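Local coordinates for McyG protein (Microcystis aeruginosa PCC 7806, PDB 4R0M) that binds phenylalanyl-adenylate and, as an adenylation and peptidyl carrier didomain of microcystin synthetase, probably activates the amino acid for loading onto its carrier domain, at residues 195-198 with 199-203; 307-310 with 311-314; 374-377 with 378-382; 410-414 with 415-419. All coordinates share one frame; numbering follows the deposited sequence.

Contact 1: 195-198 with 199-203; sequences THHN and ILSMT
S201 and H197, one helical turn apart, make the tight part of this contact. The hydroxyl OG of S201 donates to H197 O over a short 2.5 Å, while S201 N, 3.0 Å from H197 O, comes from the opposite face of that carbonyl, so a single residue grips one buried oxygen twice. The serine oxygen also sits over the centre of the H197 imidazole, 3.5 Å above its plane. Swung beside its own carbonyl carbon (chi1 -168°), the H197 ring comes to lie under that hydroxyl; W16 stacks on it as well. All this happens where strand 190-195 gives way to helix 196-210, and the start of the helix is a worked case of the capping box: N198 N donates to T195 OG1 (2.9 Å), and T195 N returns a nearly straight bond to N198 OD1 (3.0 Å, 177°). The side-chain nitrogen ND2 of N198 is held by N395 O. The looser side does not face solvent, for every touching residue is buried. There the aliphatic chains brush backbone oxygens: L200 CG lies 3.4 Å from H196 O, and I199 CG1 3.5 Å from T195 O. The bond from N of the selenomethionine M202 to N198 O (3.3 Å) is weak, and the M202 side chain, bent at chi2, leads off to V231 and F232 of helix 227-240.

Contact 2: 307-310 with 311-314; sequences QVSV and KTIR. With FA5 (adenosine-5'-[phenylalaninyl-phosphate]), chain C.
S309 and T312 meet at the start of helix 310-320, where S309 occupies the N-cap and the chain passes from the ligand pocket into the helix. Among the polar contacts, the two hydroxyls lie 3.0 Å apart, S309 OG to T312 OG1, in a hydrogen bond that either could donate. With its OG turned beside its own carbonyl carbon (chi1 170°), S309 reaches over the first turn towards T312, and a further, weak bond between S309 OG and T454 OG1 ties this corner to helix 449-457. The backbone follows the same course: I313 N donates almost straight to S309 O (3.0 Å, 170°), T312 N adds a weak bond to that oxygen, and R314 N meets V310 O at 3.0 Å. The S309 carbonyl is thus taken mainly by I313 N, with T312 N a weak second, while N275 OD1 accepts from the S309 amide just ahead of it.

The apolar contact is smaller. V308 and I313 lie athwart one another, CG1 of the valine against CG1 of the isoleucine at 3.7 Å. I313 also touches F278 of helix 275-282, and both side chains touch N303.

The ligand contacts lie at the other end of the segment and involve the adenine of phenylalanyl-adenylate. Q307 brings both its backbone N and its side-chain OE1 near C2 of the base, N at 3.3 Å, while its NE2 is held by I432 O. V308 divides its two methyls: CG1 serves the helix, and CG2 approaches the adenine amino nitrogen N6 at 3.9 Å.

Contact 3: 374-377 with 378-382; sequences IVDQ and ENNPL
D376 and N380 lie side by side across a tight reversal of the chain, and the aspartate is best followed outward from its backbone. Its CB rests against CD2 of L382 at 3.8 Å. CG, lodged between the backbone N and the carbonyl carbon (chi1 56°), is thereby folded back over the turn, 3.4 Å from N380 O. OD1 is the working atom: N380 N donates to it at 2.9 Å on the syn side, 33° out of the carboxylate plane, and E378 N adds a weaker bond at 3.0 Å, as in an Asx turn. OD2 makes looser contacts, with N380 CB at 3.7 Å, and the carboxylate and amide planes of D376 and N380 stand 76° apart.

The backbone beneath is a type I turn from D376 to N379 followed by a G1 beta bulge, with N379 in the left-handed conformation: N379 N donates to D376 O, and D376 N to N380 O. Replacing D376 with an alanine would probably leave the amides of E378 and N380 without their common acceptor and set the turn freer to flex. Beyond the bulge, L382 N ties the returning chain to I374 O with a nearly straight bond (2.9 Å), and V375 and P381 make a single bridge, CG1 of the valine facing the proline ring.

The turn follows strand 370-375, which pairs antiparallel with strand 388-394; from that strand R389 and Q391 both donate to N379 OD1, and L390 packs on I374.

Contact 4: 410-414 with 415-419; sequences EVFQE and GWFTT
F412 and F417 pair across a short beta hairpin, strands 412-413 and 416-419 joined by a type I' turn from Q413 to W416. They form a non-hydrogen-bonded antiparallel pair, and their rings lie on one side of it, obliquely inclined, with planes 36° apart and centroids 5.1 Å from each other. CD1 of F417 stands 3.5 Å above one face of the F412 ring, displaced towards its rim, and comes 3.6 Å from F412 CZ. The opposed first torsions account for this: the F417 ring turns beside its carbonyl carbon (chi1 163°), the F412 ring beside its backbone N. V411 runs alongside F417, its CG2 3.9 Å from CE1 of the ring. F417 thus touches both V411, the last residue of helix 405-411, and F412, and also packs on I392 of strand 388-394. With an alanine at F412, F417 CD1 would probably lose the ring it rests on, opening a gap beside it. The other side of the hairpin carries W416, whose indole meets Q413 O at its edge, with R373 in a cation-pi contact. At the corner, any side chain at G415's backbone angles would run into E414 O. Q413 and W416 are joined by two backbone hydrogen bonds, and past F417 the pairing continues back to the end of helix 405-411, where T418 N donates to V411 O at 2.9 Å.

The four contacts follow one another along the chain and lie at different removes from the phenylalanyl-adenylate. Contact 2 touches it directly, at the adenine. Contact 1 approaches from the phenylalanyl end, the M202 side chain about 6 Å from the ligand, and contact 4 lies towards the ribose, with F417 about 7 Å away; contact 3 is more peripheral, I374 being about 12 Å off. Contacts 3 and 4 are the one touching pair: their centres are 12 Å apart, N379 ND2 packs 3.5 Å from Q413 OE1, and both belong to the same antiparallel sheet through strand 388-394. Between contacts 1 and 2 the nearest atoms are about 16 Å apart.

Contact 1: 195-198 with 199-203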
loop_
_atom_site.group_PDB
_atom_site.type_symbol
_atom_site.label_atom_id
_atom_site.label_comp_id
_atom_site.label_asym_id
_atom_site.label_seq_id
_atom_site.Cartn_x
_atom_site.Cartn_y
_atom_site.Cartn_z
ATOM N N THR A 195 2.181 10.567 14.540
ATOM C CA THR A 195 2.246 10.545 15.995
ATOM C C THR A 195 1.513 9.315 16.522
ATOM O O THR A 195 0.782 8.657 15.772
ATOM C CB THR A 195 1.615 11.818 16.595
ATOM O OG1 THR A 195 0.225 11.869 16.252
ATOM C CG2 THR A 195 2.306 13.065 16.062
ATOM N N HIS A 196 1.713 9.006 17.804
ATOM C CA HIS A 196 0.933 7.974 18.490
ATOM C C HIS A 196 -0.530 8.281 18.365
ATOM O O HIS A 196 -1.338 7.398 18.068
ATOM C CB HIS A 196 1.288 7.908 19.975
ATOM C CG HIS A 196 2.753 7.686 20.251
ATOM N ND1 HIS A 196 3.269 6.466 20.479
ATOM C CD2 HIS A 196 3.811 8.586 20.349
ATOM C CE1 HIS A 196 4.591 6.574 20.705
ATOM N NE2 HIS A 196 4.922 7.872 20.625
ATOM N N HIS A 197 -0.872 9.548 18.589
ATOM C CA HIS A 197 -2.254 10.010 18.542
ATOM C C HIS A 197 -2.857 9.875 17.173
ATOM O O HIS A 197 -4.034 9.542 17.058
ATOM C CB HIS A 197 -2.362 11.446 19.048
ATOM C CG HIS A 197 -3.784 11.894 19.302
ATOM N ND1 HIS A 197 -4.551 11.357 20.271
ATOM C CD2 HIS A 197 -4.563 12.865 18.677
ATOM C CE1 HIS A 197 -5.759 11.949 20.265
ATOM N NE2 HIS A 197 -5.767 12.872 19.289
ATOM N N ASN A 198 -2.060 10.130 16.129
ATOM C CA ASN A 198 -2.482 9.881 14.744
ATOM C C ASN A 198 -2.905 8.431 14.545
ATOM O O ASN A 198 -4.019 8.152 14.104
ATOM C CB ASN A 198 -1.357 10.210 13.742
ATOM C CG ASN A 198 -1.146 11.705 13.536
ATOM O OD1 ASN A 198 -0.016 12.149 13.310
ATOM N ND2 ASN A 198 -2.221 12.483 13.599
ATOM N N ILE A 199 -2.000 7.517 14.889
ATOM C CA ILE A 199 -2.182 6.084 14.666
ATOM C C ILE A 199 -3.348 5.519 15.486
ATOM O O ILE A 199 -4.225 4.838 14.945
ATOM C CB ILE A 199 -0.871 5.310 14.955
ATOM C CG1 ILE A 199 0.225 5.738 13.971
ATOM C CG2 ILE A 199 -1.095 3.803 14.882
ATOM C CD1 ILE A 199 1.639 5.475 14.448
ATOM N N LEU A 200 -3.362 5.826 16.781
ATOM C CA LEU A 200 -4.371 5.281 17.690
ATOM C C LEU A 200 -5.755 5.894 17.507
ATOM O O LEU A 200 -6.760 5.291 17.883
ATOM C CB LEU A 200 -3.897 5.354 19.146
ATOM C CG LEU A 200 -2.641 4.511 19.398
ATOM C CD1 LEU A 200 -2.123 4.699 20.814
ATOM C CD2 LEU A 200 -2.886 3.037 19.097
ATOM N N SER A 201 -5.800 7.082 16.907
ATOM C CA SER A 201 -7.060 7.706 16.518
ATOM C C SER A 201 -7.667 7.038 15.276
ATOM O O SER A 201 -8.889 7.034 15.105
ATOM C CB SER A 201 -6.869 9.204 16.294
ATOM O OG SER A 201 -6.519 9.862 17.500
HETATM N N MSE A 202 -6.856 6.437 14.427
HETATM C CA MSE A 202 -7.339 5.670 13.318
HETATM C C MSE A 202 -7.819 4.373 13.848
HETATM O O MSE A 202 -8.886 3.934 13.486
HETATM C CB MSE A 202 -6.216 5.511 12.291
HETATM C CG MSE A 202 -6.535 4.621 11.102
HETATM SE SE MSE A 202 -6.402 2.718 11.426
HETATM C CE MSE A 202 -7.290 1.997 9.919
ATOM N N THR A 203 -7.035 3.760 14.702
ATOM C CA THR A 203 -7.362 2.457 15.274
ATOM C C THR A 203 -8.722 2.485 15.951
ATOM O O THR A 203 -9.594 1.672 15.634
ATOM C CB THR A 203 -6.323 2.016 16.323
ATOM O OG1 THR A 203 -6.250 2.973 17.379
ATOM C CG2 THR A 203 -4.980 1.904 15.704
#

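Contact 2: 307-310 with 311-314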
loop_
_atom_site.group_PDB
_atom_site.type_symbol
_atom_site.label_atom_id
_atom_site.label_comp_id
_atom_site.label_asym_id
_atom_site.label_seq_id
_atom_site.Cartn_x
_atom_site.Cartn_y
_atom_site.Cartn_z
ATOM N N GLN A 307 -7.364 2.306 -7.383
ATOM C CA GLN A 307 -8.716 2.384 -7.921
ATOM C C GLN A 307 -9.373 1.003 -7.949
ATOM O O GLN A 307 -8.752 0.020 -8.352
ATOM C CB GLN A 307 -8.701 3.015 -9.318
ATOM C CG GLN A 307 -10.065 3.468 -9.822
ATOM C CD GLN A 307 -10.613 4.681 -9.092
ATOM O OE1 GLN A 307 -9.865 5.574 -8.685
ATOM N NE2 GLN A 307 -11.931 4.723 -8.935
ATOM N N VAL A 308 -10.625 0.948 -7.499
ATOM C CA VAL A 308 -11.384 -0.299 -7.430
ATOM C C VAL A 308 -12.211 -0.473 -8.704
ATOM O O VAL A 308 -12.942 0.435 -9.108
ATOM C CB VAL A 308 -12.302 -0.336 -6.182
ATOM C CG1 VAL A 308 -13.001 -1.682 -6.056
ATOM C CG2 VAL A 308 -11.506 -0.037 -4.915
ATOM N N SER A 309 -12.086 -1.641 -9.327
ATOM C CA SER A 309 -12.803 -1.943 -10.565
ATOM C C SER A 309 -14.133 -2.651 -10.307
ATOM O O SER A 309 -14.169 -3.729 -9.703
ATOM C CB SER A 309 -11.924 -2.777 -11.502
ATOM O OG SER A 309 -12.671 -3.279 -12.598
ATOM N N VAL A 310 -15.215 -2.030 -10.776
ATOM C CA VAL A 310 -16.577 -2.562 -10.658
ATOM C C VAL A 310 -16.678 -3.987 -11.210
ATOM O O VAL A 310 -17.189 -4.882 -10.536
ATOM C CB VAL A 310 -17.603 -1.646 -11.378
ATOM C CG1 VAL A 310 -19.014 -2.215 -11.291
ATOM C CG2 VAL A 310 -17.566 -0.234 -10.810
ATOM N N LYS A 311 -16.177 -4.188 -12.430
ATOM C CA LYS A 311 -16.249 -5.484 -13.113
ATOM C C LYS A 311 -15.426 -6.573 -12.428
ATOM O O LYS A 311 -15.808 -7.744 -12.440
ATOM C CB LYS A 311 -15.812 -5.357 -14.577
ATOM C CG LYS A 311 -16.793 -4.605 -15.466
ATOM C CD LYS A 311 -16.531 -4.857 -16.947
ATOM C CE LYS A 311 -15.304 -4.111 -17.465
ATOM N NZ LYS A 311 -15.502 -2.636 -17.526
ATOM N N THR A 312 -14.300 -6.176 -11.841
ATOM C CA THR A 312 -13.403 -7.101 -11.147
ATOM C C THR A 312 -14.020 -7.573 -9.829
ATOM O O THR A 312 -13.997 -8.766 -9.522
ATOM C CB THR A 312 -12.013 -6.464 -10.912
ATOM O OG1 THR A 312 -11.479 -6.015 -12.165
ATOM C CG2 THR A 312 -11.042 -7.461 -10.288
ATOM N N ILE A 313 -14.576 -6.635 -9.064
ATOM C CA ILE A 313 -15.268 -6.956 -7.814
ATOM C C ILE A 313 -16.496 -7.836 -8.057
ATOM O O ILE A 313 -16.705 -8.826 -7.346
ATOM C CB ILE A 313 -15.668 -5.681 -7.039
ATOM C CG1 ILE A 313 -14.446 -5.049 -6.366
ATOM C CG2 ILE A 313 -16.732 -5.988 -5.994
ATOM C CD1 ILE A 313 -13.921 -5.807 -5.162
ATOM N N ARG A 314 -17.293 -7.473 -9.063
ATOM C CA ARG A 314 -18.504 -8.215 -9.422
ATOM C C ARG A 314 -18.192 -9.682 -9.721
ATOM O O ARG A 314 -18.901 -10.581 -9.260
ATOM C CB ARG A 314 -19.195 -7.555 -10.621
ATOM C CG ARG A 314 -20.522 -8.180 -11.025
ATOM C CD ARG A 314 -20.999 -7.634 -12.361
ATOM N NE ARG A 314 -22.046 -8.468 -12.949
ATOM C CZ ARG A 314 -23.351 -8.212 -12.878
ATOM N NH1 ARG A 314 -23.798 -7.133 -12.246
ATOM N NH2 ARG A 314 -24.216 -9.039 -13.449
HETATM C C FA5 C . -1.706 3.443 0.232
HETATM O O FA5 C . -1.623 2.902 -0.865
HETATM C CA FA5 C . -2.947 3.267 1.069
HETATM N N FA5 C . -4.039 3.580 0.179
HETATM C CB FA5 C . -3.114 1.826 1.572
HETATM C CG FA5 C . -4.397 1.440 2.319
HETATM C CD1 FA5 C . -5.573 2.192 2.292
HETATM C CD2 FA5 C . -4.403 0.254 3.065
HETATM C CE1 FA5 C . -6.711 1.776 2.995
HETATM C CE2 FA5 C . -5.536 -0.176 3.766
HETATM C CZ FA5 C . -6.698 0.591 3.732
HETATM P P FA5 C . 0.168 5.348 -0.273
HETATM O OP1 FA5 C . 1.310 4.654 -0.967
HETATM O OP2 FA5 C . 0.460 6.576 0.553
HETATM O OP3 FA5 C . -0.590 4.275 0.681
HETATM O "O5'" FA5 C . -0.887 5.745 -1.425
HETATM C "C5'" FA5 C . -2.077 6.483 -1.158
HETATM C "C4'" FA5 C . -2.784 6.736 -2.481
HETATM O "O4'" FA5 C . -3.255 5.523 -3.081
HETATM C "C3'" FA5 C . -4.023 7.596 -2.335
HETATM O "O3'" FA5 C . -3.708 8.986 -2.273
HETATM C "C2'" FA5 C . -4.796 7.243 -3.585
HETATM O "O2'" FA5 C . -4.319 8.002 -4.701
HETATM C "C1'" FA5 C . -4.455 5.786 -3.815
HETATM N N9 FA5 C . -5.573 4.950 -3.305
HETATM C C8 FA5 C . -5.584 4.279 -2.139
HETATM N N7 FA5 C . -6.747 3.605 -1.961
HETATM C C5 FA5 C . -7.519 3.850 -3.035
HETATM C C6 FA5 C . -8.874 3.455 -3.496
HETATM N N6 FA5 C . -9.658 2.642 -2.751
HETATM N N1 FA5 C . -9.305 3.935 -4.687
HETATM C C2 FA5 C . -8.539 4.750 -5.441
HETATM N N3 FA5 C . -7.300 5.144 -5.089
HETATM C C4 FA5 C . -6.743 4.739 -3.918
#

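Contact 3: 374-377 with 378-382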
loop_
_atom_site.group_PDB
_atom_site.type_symbol
_atom_site.label_atom_id
_atom_site.label_comp_id
_atom_site.label_asym_id
_atom_site.label_seq_id
_atom_site.Cartn_x
_atom_site.Cartn_y
_atom_site.Cartn_z
ATOM N N ILE A 374 -15.160 17.512 -0.824
ATOM C CA ILE A 374 -14.809 17.643 -2.236
ATOM C C ILE A 374 -14.947 19.110 -2.640
ATOM O O ILE A 374 -16.048 19.670 -2.611
ATOM C CB ILE A 374 -15.708 16.749 -3.126
ATOM C CG1 ILE A 374 -15.506 15.256 -2.805
ATOM C CG2 ILE A 374 -15.492 17.039 -4.607
ATOM C CD1 ILE A 374 -14.135 14.689 -3.127
ATOM N N VAL A 375 -13.825 19.726 -3.008
ATOM C CA VAL A 375 -13.791 21.155 -3.336
ATOM C C VAL A 375 -13.369 21.435 -4.780
ATOM O O VAL A 375 -12.818 20.565 -5.460
ATOM C CB VAL A 375 -12.867 21.950 -2.378
ATOM C CG1 VAL A 375 -13.419 21.936 -0.961
ATOM C CG2 VAL A 375 -11.442 21.414 -2.417
ATOM N N ASP A 376 -13.642 22.657 -5.234
ATOM C CA ASP A 376 -13.167 23.138 -6.531
ATOM C C ASP A 376 -11.766 23.743 -6.396
ATOM O O ASP A 376 -11.143 23.646 -5.336
ATOM C CB ASP A 376 -14.152 24.154 -7.132
ATOM C CG ASP A 376 -14.440 25.336 -6.203
ATOM O OD1 ASP A 376 -13.649 25.601 -5.272
ATOM O OD2 ASP A 376 -15.470 26.010 -6.415
ATOM N N GLN A 377 -11.290 24.377 -7.467
ATOM C CA GLN A 377 -9.971 25.020 -7.495
ATOM C C GLN A 377 -9.857 26.175 -6.495
ATOM O O GLN A 377 -8.755 26.539 -6.081
ATOM C CB GLN A 377 -9.653 25.523 -8.907
ATOM C CG GLN A 377 -9.646 24.448 -9.989
ATOM C CD GLN A 377 -8.310 23.735 -10.120
ATOM O OE1 GLN A 377 -7.762 23.216 -9.145
ATOM N NE2 GLN A 377 -7.783 23.699 -11.339
ATOM N N GLU A 378 -11.004 26.733 -6.113
ATOM C CA GLU A 378 -11.082 27.898 -5.228
ATOM C C GLU A 378 -11.130 27.524 -3.742
ATOM O O GLU A 378 -11.198 28.408 -2.880
ATOM C CB GLU A 378 -12.319 28.735 -5.580
ATOM C CG GLU A 378 -12.293 29.384 -6.958
ATOM C CD GLU A 378 -11.581 30.726 -6.970
ATOM O OE1 GLU A 378 -11.728 31.499 -5.996
ATOM O OE2 GLU A 378 -10.882 31.016 -7.964
ATOM N N ASN A 379 -11.086 26.222 -3.453
ATOM C CA ASN A 379 -11.273 25.685 -2.094
ATOM C C ASN A 379 -12.684 25.902 -1.540
ATOM O O ASN A 379 -12.873 26.070 -0.331
ATOM C CB ASN A 379 -10.210 26.211 -1.116
ATOM C CG ASN A 379 -8.931 25.393 -1.137
ATOM O OD1 ASN A 379 -8.802 24.423 -1.887
ATOM N ND2 ASN A 379 -7.975 25.784 -0.305
ATOM N N ASN A 380 -13.667 25.898 -2.437
ATOM C CA ASN A 380 -15.073 25.970 -2.056
ATOM C C ASN A 380 -15.748 24.615 -2.248
ATOM O O ASN A 380 -15.626 24.013 -3.318
ATOM C CB ASN A 380 -15.806 27.046 -2.864
ATOM C CG ASN A 380 -15.430 28.456 -2.442
ATOM O OD1 ASN A 380 -15.485 28.802 -1.260
ATOM N ND2 ASN A 380 -15.057 29.282 -3.413
ATOM N N PRO A 381 -16.453 24.125 -1.207
ATOM C CA PRO A 381 -17.152 22.840 -1.285
ATOM C C PRO A 381 -18.124 22.784 -2.463
ATOM O O PRO A 381 -18.900 23.719 -2.679
ATOM C CB PRO A 381 -17.908 22.768 0.046
ATOM C CG PRO A 381 -17.101 23.604 0.976
ATOM C CD PRO A 381 -16.575 24.731 0.134
ATOM N N LEU A 382 -18.053 21.695 -3.224
ATOM C CA LEU A 382 -18.895 21.495 -4.397
ATOM C C LEU A 382 -20.166 20.729 -4.033
ATOM O O LEU A 382 -20.186 20.009 -3.031
ATOM C CB LEU A 382 -18.119 20.739 -5.483
ATOM C CG LEU A 382 -16.997 21.474 -6.221
ATOM C CD1 LEU A 382 -16.139 20.484 -6.994
ATOM C CD2 LEU A 382 -17.548 22.549 -7.149
#

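Contact 4: 410-414 with 415-419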
loop_
_atom_site.group_PDB
_atom_site.type_symbol
_atom_site.label_atom_id
_atom_site.label_comp_id
_atom_site.label_asym_id
_atom_site.label_seq_id
_atom_site.Cartn_x
_atom_site.Cartn_y
_atom_site.Cartn_z
ATOM N N GLU A 410 1.781 24.299 0.930
ATOM C CA GLU A 410 0.993 24.018 -0.267
ATOM C C GLU A 410 -0.215 23.121 0.019
ATOM O O GLU A 410 -1.342 23.467 -0.341
ATOM C CB GLU A 410 1.877 23.391 -1.356
ATOM C CG GLU A 410 1.184 23.189 -2.699
ATOM C CD GLU A 410 1.875 22.164 -3.593
ATOM O OE1 GLU A 410 2.819 21.482 -3.133
ATOM O OE2 GLU A 410 1.464 22.033 -4.766
ATOM N N VAL A 411 0.020 21.977 0.663
ATOM C CA VAL A 411 -1.028 20.956 0.824
ATOM C C VAL A 411 -1.807 21.014 2.147
ATOM O O VAL A 411 -2.874 20.409 2.260
ATOM C CB VAL A 411 -0.510 19.516 0.562
ATOM C CG1 VAL A 411 -0.052 19.361 -0.883
ATOM C CG2 VAL A 411 0.600 19.134 1.535
ATOM N N PHE A 412 -1.274 21.731 3.135
ATOM C CA PHE A 412 -1.991 21.970 4.391
ATOM C C PHE A 412 -2.509 23.407 4.460
ATOM O O PHE A 412 -1.725 24.351 4.559
ATOM C CB PHE A 412 -1.108 21.671 5.608
ATOM C CG PHE A 412 -0.741 20.223 5.756
ATOM C CD1 PHE A 412 -1.603 19.334 6.391
ATOM C CD2 PHE A 412 0.475 19.749 5.275
ATOM C CE1 PHE A 412 -1.264 17.997 6.531
ATOM C CE2 PHE A 412 0.821 18.414 5.412
ATOM C CZ PHE A 412 -0.051 17.537 6.040
ATOM N N GLN A 413 -3.829 23.560 4.398
ATOM C CA GLN A 413 -4.473 24.872 4.483
ATOM C C GLN A 413 -5.773 24.815 5.275
ATOM O O GLN A 413 -6.585 23.906 5.081
ATOM C CB GLN A 413 -4.752 25.437 3.087
ATOM C CG GLN A 413 -3.571 26.150 2.445
ATOM C CD GLN A 413 -3.898 26.716 1.073
ATOM O OE1 GLN A 413 -4.553 26.065 0.256
ATOM N NE2 GLN A 413 -3.433 27.936 0.812
ATOM N N GLU A 414 -5.953 25.794 6.165
ATOM C CA GLU A 414 -7.186 25.975 6.951
ATOM C C GLU A 414 -7.570 24.754 7.798
ATOM O O GLU A 414 -8.742 24.573 8.143
ATOM C CB GLU A 414 -8.367 26.390 6.050
ATOM C CG GLU A 414 -8.091 27.547 5.093
ATOM C CD GLU A 414 -8.086 28.910 5.766
ATOM O OE1 GLU A 414 -8.644 29.044 6.880
ATOM O OE2 GLU A 414 -7.528 29.855 5.168
ATOM N N GLY A 415 -6.583 23.923 8.126
ATOM C CA GLY A 415 -6.816 22.695 8.886
ATOM C C GLY A 415 -7.182 21.501 8.019
ATOM O O GLY A 415 -7.559 20.447 8.535
ATOM N N TRP A 416 -7.072 21.669 6.704
ATOM C CA TRP A 416 -7.358 20.600 5.746
ATOM C C TRP A 416 -6.118 20.163 5.020
ATOM O O TRP A 416 -5.208 20.965 4.792
ATOM C CB TRP A 416 -8.399 21.057 4.732
ATOM C CG TRP A 416 -9.780 21.236 5.309
ATOM C CD1 TRP A 416 -10.334 22.397 5.841
ATOM C CD2 TRP A 416 -10.836 20.220 5.426
ATOM N NE1 TRP A 416 -11.619 22.175 6.266
ATOM C CE2 TRP A 416 -11.984 20.893 6.047
ATOM C CE3 TRP A 416 -10.942 18.874 5.091
ATOM C CZ2 TRP A 416 -13.172 20.227 6.313
ATOM C CZ3 TRP A 416 -12.147 18.212 5.364
ATOM C CH2 TRP A 416 -13.233 18.874 5.960
ATOM N N PHE A 417 -6.077 18.886 4.648
ATOM C CA PHE A 417 -4.982 18.344 3.848
ATOM C C PHE A 417 -5.481 17.915 2.472
ATOM O O PHE A 417 -6.415 17.119 2.360
ATOM C CB PHE A 417 -4.300 17.175 4.571
ATOM C CG PHE A 417 -3.447 16.313 3.676
ATOM C CD1 PHE A 417 -2.195 16.749 3.245
ATOM C CD2 PHE A 417 -3.892 15.058 3.267
ATOM C CE1 PHE A 417 -1.410 15.953 2.420
ATOM C CE2 PHE A 417 -3.110 14.259 2.444
ATOM C CZ PHE A 417 -1.868 14.708 2.020
ATOM N N THR A 418 -4.852 18.453 1.430
ATOM C CA THR A 418 -5.171 18.085 0.057
ATOM C C THR A 418 -4.470 16.774 -0.282
ATOM O O THR A 418 -3.240 16.686 -0.250
ATOM C CB THR A 418 -4.756 19.188 -0.941
ATOM O OG1 THR A 418 -5.356 20.433 -0.560
ATOM C CG2 THR A 418 -5.191 18.831 -2.357
ATOM N N THR A 419 -5.269 15.764 -0.608
ATOM C CA THR A 419 -4.775 14.411 -0.855
ATOM C C THR A 419 -4.119 14.265 -2.229
ATOM O O THR A 419 -3.282 13.380 -2.437
ATOM C CB THR A 419 -5.915 13.379 -0.747
ATOM O OG1 THR A 419 -6.828 13.556 -1.836
ATOM C CG2 THR A 419 -6.670 13.535 0.574
#